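Local coordinates for protein diaminopimelate decarboxylase (Methanocaldococcus jannaschii, PDB 1TWI) that catalyses the pyridoxal 5'-phosphate-dependent decarboxylation of meso-diaminopimelate to L-lysine, the last step of lysine biosynthesis by the diaminopimelate route, at residues T152-F157 / N203-H208; A322-M327 / G355-S360. All coordinates share one frame; numbering follows the deposited sequence.

Contact 1: residues T152-F157 / N203-H208; sequences TANVAF and NVVGVH
F157 packs its ring against V204 and G206 of the neighbouring strand, in a parallel pair whose axes run 27° apart. The ring lies back along that strand because CG is turned anti to its carbonyl carbon (chi1 -65°). F157 CD1 brings the ring edge to 3.7 Å from G206 O, near the ring plane, while F157 CE1 meets V204 CG1 obliquely at 4.0 Å. Helix 188-198 covers this side through I193 and A196, with L139 of helix 136-149 also touching the ring.

N203 buries almost as much surface near the other end. Its CB lies 3.9 Å from T152 CG2, and its side chain runs alongside that of N154, the two pointing the same way. Here the backbone does the joining: N203 N donates to A153 O at 2.8 Å, and V155 N to N203 O, also at 2.8 Å. V155 O then accepts from V205 N, so a single residue grips both sides of V204. V155 CG2 lies 3.7 Å from N203 O.

F157 N donates to G206 O at 3.0 Å, and F157 O accepts from H208 N at 2.7 Å. Between V155 and F157 lies one residue, but between their partners V204 and V207 lie two, V205 and G206. This mismatch, with V205 psi at -6°, marks a beta bulge, and the buried G206 N has no partner in the model.

The two are neighbouring parallel strands of the barrel, linked by a beta-alpha-beta crossover through helix 188-198, as in the TIM-barrel domain. H208, a pocket residue, touches the cofactor, and its NE2 is hydrogen-bonded to E290 OE1; the strand pairing probably helps to place the imidazole there.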
loop_
_atom_site.group_PDB
_atom_site.type_symbol
_atom_site.label_atom_id
_atom_site.label_comp_id
_atom_site.label_asym_id
_atom_site.label_seq_id
_atom_site.Cartn_x
_atom_site.Cartn_y
_atom_site.Cartn_z
ATOM N N THR A 152 21.295 -24.112 -20.254
ATOM C CA THR A 152 21.100 -24.907 -19.044
ATOM C C THR A 152 20.886 -23.909 -17.881
ATOM O O THR A 152 21.782 -23.112 -17.617
ATOM C CB THR A 152 22.333 -25.783 -18.725
ATOM O OG1 THR A 152 22.531 -26.712 -19.801
ATOM C CG2 THR A 152 22.085 -26.635 -17.420
ATOM N N ALA A 153 19.718 -23.921 -17.210
ATOM C CA ALA A 153 19.472 -22.989 -16.084
ATOM C C ALA A 153 20.020 -23.544 -14.761
ATOM O O ALA A 153 19.936 -24.739 -14.504
ATOM C CB ALA A 153 17.955 -22.749 -15.910
ATOM N N ASN A 154 20.563 -22.675 -13.923
ATOM C CA ASN A 154 21.056 -23.084 -12.618
ATOM C C ASN A 154 19.855 -23.053 -11.688
ATOM O O ASN A 154 19.149 -22.048 -11.671
ATOM C CB ASN A 154 22.112 -22.069 -12.154
ATOM C CG ASN A 154 23.350 -22.128 -13.036
ATOM O OD1 ASN A 154 23.828 -23.219 -13.318
ATOM N ND2 ASN A 154 23.847 -20.970 -13.497
ATOM N N VAL A 155 19.591 -24.139 -10.950
ATOM C CA VAL A 155 18.458 -24.139 -10.033
ATOM C C VAL A 155 18.842 -24.518 -8.608
ATOM O O VAL A 155 19.601 -25.466 -8.406
ATOM C CB VAL A 155 17.258 -25.076 -10.474
ATOM C CG1 VAL A 155 16.502 -24.440 -11.766
ATOM C CG2 VAL A 155 17.763 -26.493 -10.804
ATOM N N ALA A 156 18.345 -23.708 -7.657
ATOM C CA ALA A 156 18.479 -23.953 -6.229
ATOM C C ALA A 156 17.006 -24.262 -5.846
ATOM O O ALA A 156 16.089 -24.072 -6.657
ATOM C CB ALA A 156 18.998 -22.672 -5.506
ATOM N N PHE A 157 16.755 -24.772 -4.647
ATOM C CA PHE A 157 15.402 -25.110 -4.284
ATOM C C PHE A 157 15.043 -24.478 -2.978
ATOM O O PHE A 157 15.774 -24.639 -1.988
ATOM C CB PHE A 157 15.282 -26.668 -4.184
ATOM C CG PHE A 157 15.493 -27.342 -5.496
ATOM C CD1 PHE A 157 16.769 -27.468 -6.033
ATOM C CD2 PHE A 157 14.394 -27.692 -6.266
ATOM C CE1 PHE A 157 16.949 -27.925 -7.356
ATOM C CE2 PHE A 157 14.563 -28.150 -7.596
ATOM C CZ PHE A 157 15.814 -28.263 -8.130
ATOM N N ASN A 203 20.662 -27.402 -13.858
ATOM C CA ASN A 203 21.833 -27.756 -13.111
ATOM C C ASN A 203 21.537 -27.403 -11.648
ATOM O O ASN A 203 21.381 -26.211 -11.320
ATOM C CB ASN A 203 23.004 -26.919 -13.650
ATOM C CG ASN A 203 24.255 -27.046 -12.823
ATOM O OD1 ASN A 203 24.799 -26.028 -12.353
ATOM N ND2 ASN A 203 24.728 -28.253 -12.646
ATOM N N VAL A 204 21.469 -28.439 -10.803
ATOM C CA VAL A 204 21.176 -28.328 -9.358
ATOM C C VAL A 204 22.358 -27.719 -8.642
ATOM O O VAL A 204 23.425 -28.346 -8.616
ATOM C CB VAL A 204 20.882 -29.742 -8.743
ATOM C CG1 VAL A 204 20.624 -29.607 -7.213
ATOM C CG2 VAL A 204 19.617 -30.344 -9.399
ATOM N N VAL A 205 22.195 -26.533 -8.053
ATOM C CA VAL A 205 23.314 -25.868 -7.359
ATOM C C VAL A 205 23.084 -25.502 -5.855
ATOM O O VAL A 205 24.003 -25.036 -5.202
ATOM C CB VAL A 205 23.742 -24.501 -8.028
ATOM C CG1 VAL A 205 24.302 -24.709 -9.442
ATOM C CG2 VAL A 205 22.560 -23.528 -8.021
ATOM N N GLY A 206 21.893 -25.685 -5.304
ATOM C CA GLY A 206 21.760 -25.346 -3.891
ATOM C C GLY A 206 20.379 -25.487 -3.307
ATOM O O GLY A 206 19.429 -25.936 -3.996
ATOM N N VAL A 207 20.253 -25.150 -2.023
ATOM C CA VAL A 207 18.948 -25.150 -1.345
ATOM C C VAL A 207 18.856 -23.732 -0.707
ATOM O O VAL A 207 19.870 -23.120 -0.388
ATOM C CB VAL A 207 18.867 -26.247 -0.238
ATOM C CG1 VAL A 207 18.865 -27.688 -0.881
ATOM C CG2 VAL A 207 20.064 -26.100 0.685
ATOM N N HIS A 208 17.646 -23.244 -0.539
ATOM C CA HIS A 208 17.374 -21.901 -0.011
ATOM C C HIS A 208 16.252 -22.037 1.018
ATOM O O HIS A 208 15.413 -22.976 0.964
ATOM C CB HIS A 208 16.897 -21.014 -1.182
ATOM C CG HIS A 208 16.235 -19.738 -0.761
ATOM N ND1 HIS A 208 14.872 -19.608 -0.654
ATOM C CD2 HIS A 208 16.751 -18.526 -0.441
ATOM C CE1 HIS A 208 14.573 -18.367 -0.300
ATOM N NE2 HIS A 208 15.700 -17.685 -0.166
#

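Contact 2: residues A322-M327 / G355-S360; sequences AGMNDM and GGLCES. With PLP (pyridoxal-5'-phosphate), chain F.
The loop 355-360, which carries the predicted proton donor C358, packs on the loop 322-327 at the active site, L357 meeting G323, M324 and N325. No hydrogen bond crosses between the segments, so the evidence for the contact is packing. L357 splits its two methyls: CD1 lies 3.8 Å from G323 CA and 3.4 Å from N325 OD1, whereas CD2 touches M324 CG at 3.6 Å. The leucine and N325 side chains cross at about a right angle.

M324 carries the contact onward. With CG set between its backbone N and carbonyl carbon (chi1 65°), the extended chain lays SD 3.4 Å from E359 CB before bending at chi3. E359 turns its carboxylate away from this thioether, and its OE2 is hydrogen-bonded to Y395 OH. C358, E359 and Y395 line the pocket of the bound lysine, and E359 probably binds the substrate. At the start of both segments the backbones meet directly, G323 CA 4.1 Å from G355 CA.

Within 322-327 the turn is self-braced: G323 N donates to D326 OD2 at 2.7 Å, through the anti lone pair of that oxygen, and G323 O accepts from D326 N. D362 then ties the loops together, its two oxygens taking M324 N and L357 N.

The carbonyl oxygens of G355 and L357 are both bonded by K179 of the second subunit. C358 SG lies 3.4 Å from PLP O4A, and that cofactor is hydrogen-bonded to S213 and Y387 of the second subunit. An active site shared across the dimer interface in this way is characteristic of the class-II decarboxylases.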
loop_
_atom_site.group_PDB
_atom_site.type_symbol
_atom_site.label_atom_id
_atom_site.label_comp_id
_atom_site.label_asym_id
_atom_site.label_seq_id
_atom_site.Cartn_x
_atom_site.Cartn_y
_atom_site.Cartn_z
ATOM N N ALA A 322 3.864 14.401 5.538
ATOM C CA ALA A 322 4.206 13.027 5.177
ATOM C C ALA A 322 2.921 12.260 5.482
ATOM O O ALA A 322 2.165 12.616 6.404
ATOM C CB ALA A 322 5.334 12.478 6.043
ATOM N N GLY A 323 2.686 11.168 4.770
ATOM C CA GLY A 323 1.455 10.427 4.998
ATOM C C GLY A 323 1.650 8.962 4.660
ATOM O O GLY A 323 2.684 8.570 4.120
ATOM N N MET A 324 0.649 8.143 4.954
ATOM C CA MET A 324 0.768 6.716 4.695
ATOM C C MET A 324 1.139 6.369 3.227
ATOM O O MET A 324 1.766 5.331 2.993
ATOM C CB MET A 324 -0.531 5.998 5.094
ATOM C CG MET A 324 -1.753 6.391 4.249
ATOM S SD MET A 324 -3.238 5.511 4.791
ATOM C CE MET A 324 -3.072 3.909 3.897
ATOM N N ASN A 325 0.740 7.187 2.254
ATOM C CA ASN A 325 1.107 6.875 0.856
ATOM C C ASN A 325 2.678 6.990 0.674
ATOM O O ASN A 325 3.292 6.359 -0.216
ATOM C CB ASN A 325 0.389 7.852 -0.100
ATOM C CG ASN A 325 0.924 9.273 0.033
ATOM O OD1 ASN A 325 0.713 9.957 1.065
ATOM N ND2 ASN A 325 1.649 9.720 -0.997
ATOM N N ASP A 326 3.308 7.823 1.502
ATOM C CA ASP A 326 4.788 7.989 1.461
ATOM C C ASP A 326 5.520 6.845 2.211
ATOM O O ASP A 326 6.665 6.487 1.868
ATOM C CB ASP A 326 5.217 9.314 2.147
ATOM C CG ASP A 326 4.523 10.542 1.552
ATOM O OD1 ASP A 326 4.634 10.742 0.324
ATOM O OD2 ASP A 326 3.877 11.296 2.309
ATOM N N MET A 327 4.877 6.313 3.245
ATOM C CA MET A 327 5.500 5.311 4.107
ATOM C C MET A 327 4.338 4.593 4.784
ATOM O O MET A 327 3.713 5.118 5.709
ATOM C CB MET A 327 6.369 6.017 5.132
ATOM C CG MET A 327 7.536 5.137 5.632
ATOM S SD MET A 327 7.062 3.916 6.896
ATOM C CE MET A 327 6.899 5.026 8.431
ATOM N N GLY A 355 -0.701 11.956 9.203
ATOM C CA GLY A 355 -0.529 12.520 7.878
ATOM C C GLY A 355 -1.898 13.098 7.505
ATOM O O GLY A 355 -2.819 13.093 8.326
ATOM N N GLY A 356 -2.050 13.597 6.280
ATOM C CA GLY A 356 -3.331 14.174 5.897
ATOM C C GLY A 356 -4.296 13.319 5.056
ATOM O O GLY A 356 -5.250 13.861 4.467
ATOM N N LEU A 357 -4.087 12.006 4.999
ATOM C CA LEU A 357 -4.978 11.192 4.178
ATOM C C LEU A 357 -6.253 10.864 4.950
ATOM O O LEU A 357 -6.250 10.855 6.203
ATOM C CB LEU A 357 -4.271 9.889 3.712
ATOM C CG LEU A 357 -3.212 10.106 2.590
ATOM C CD1 LEU A 357 -1.856 10.603 3.204
ATOM C CD2 LEU A 357 -2.956 8.729 1.863
ATOM N N CYS A 358 -7.323 10.555 4.193
ATOM C CA CYS A 358 -8.667 10.218 4.727
ATOM C C CYS A 358 -8.753 8.983 5.582
ATOM O O CYS A 358 -9.796 8.735 6.180
ATOM C CB CYS A 358 -9.645 9.909 3.607
ATOM S SG CYS A 358 -9.122 8.411 2.626
ATOM N N GLU A 359 -7.698 8.197 5.592
ATOM C CA GLU A 359 -7.636 6.919 6.280
ATOM C C GLU A 359 -7.393 7.103 7.783
ATOM O O GLU A 359 -6.459 7.790 8.193
ATOM C CB GLU A 359 -6.490 6.093 5.643
ATOM C CG GLU A 359 -6.748 4.650 5.293
ATOM C CD GLU A 359 -8.142 4.423 4.861
ATOM O OE1 GLU A 359 -8.939 4.070 5.735
ATOM O OE2 GLU A 359 -8.461 4.616 3.674
ATOM N N SER A 360 -8.244 6.471 8.591
ATOM C CA SER A 360 -8.131 6.587 10.017
ATOM C C SER A 360 -6.801 6.055 10.491
ATOM O O SER A 360 -6.221 6.562 11.450
ATOM C CB SER A 360 -9.255 5.829 10.704
ATOM O OG SER A 360 -9.647 6.596 11.815
HETATM N N1 PLP F . -16.090 11.089 2.713
HETATM C C2 PLP F . -14.997 11.151 3.519
HETATM C C2A PLP F . -14.874 12.435 4.324
HETATM C C3 PLP F . -14.170 10.039 3.555
HETATM O O3 PLP F . -13.080 10.102 4.350
HETATM C C4 PLP F . -14.380 8.919 2.775
HETATM C C4A PLP F . -13.401 7.699 2.866
HETATM O O4A PLP F . -12.366 7.845 3.574
HETATM C C5 PLP F . -15.552 8.876 1.945
HETATM C C6 PLP F . -16.330 9.996 1.943
HETATM C C5A PLP F . -15.983 7.765 1.058
HETATM O O4P PLP F . -16.283 6.546 1.754
HETATM P P PLP F . -16.902 5.300 0.979
HETATM O O1P PLP F . -17.005 4.237 2.053
HETATM O O2P PLP F . -15.907 4.972 -0.116
HETATM O O3P PLP F . -18.226 5.682 0.464
#

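How the contacts relate
Contact 1 closes before contact 2 opens along the chain, and their centres lie 42 Å apart on opposite sides of the chain's centre, with nearest atoms about 24 Å apart. They share no sheet: 152-157 and 203-208 belong to the parallel barrel sheet of the pyridoxal-binding domain, whereas 322-327 and 355-360 are loops following strands 316-320 and 348-354, which pair in the mixed sheet. Each nevertheless borders a cofactor. H208 of contact 1 touches a pyridoxal phosphate, while C358 of contact 2 approaches one held by the second subunit. The separation is consistent with one chain contributing to both active sites of the homodimer.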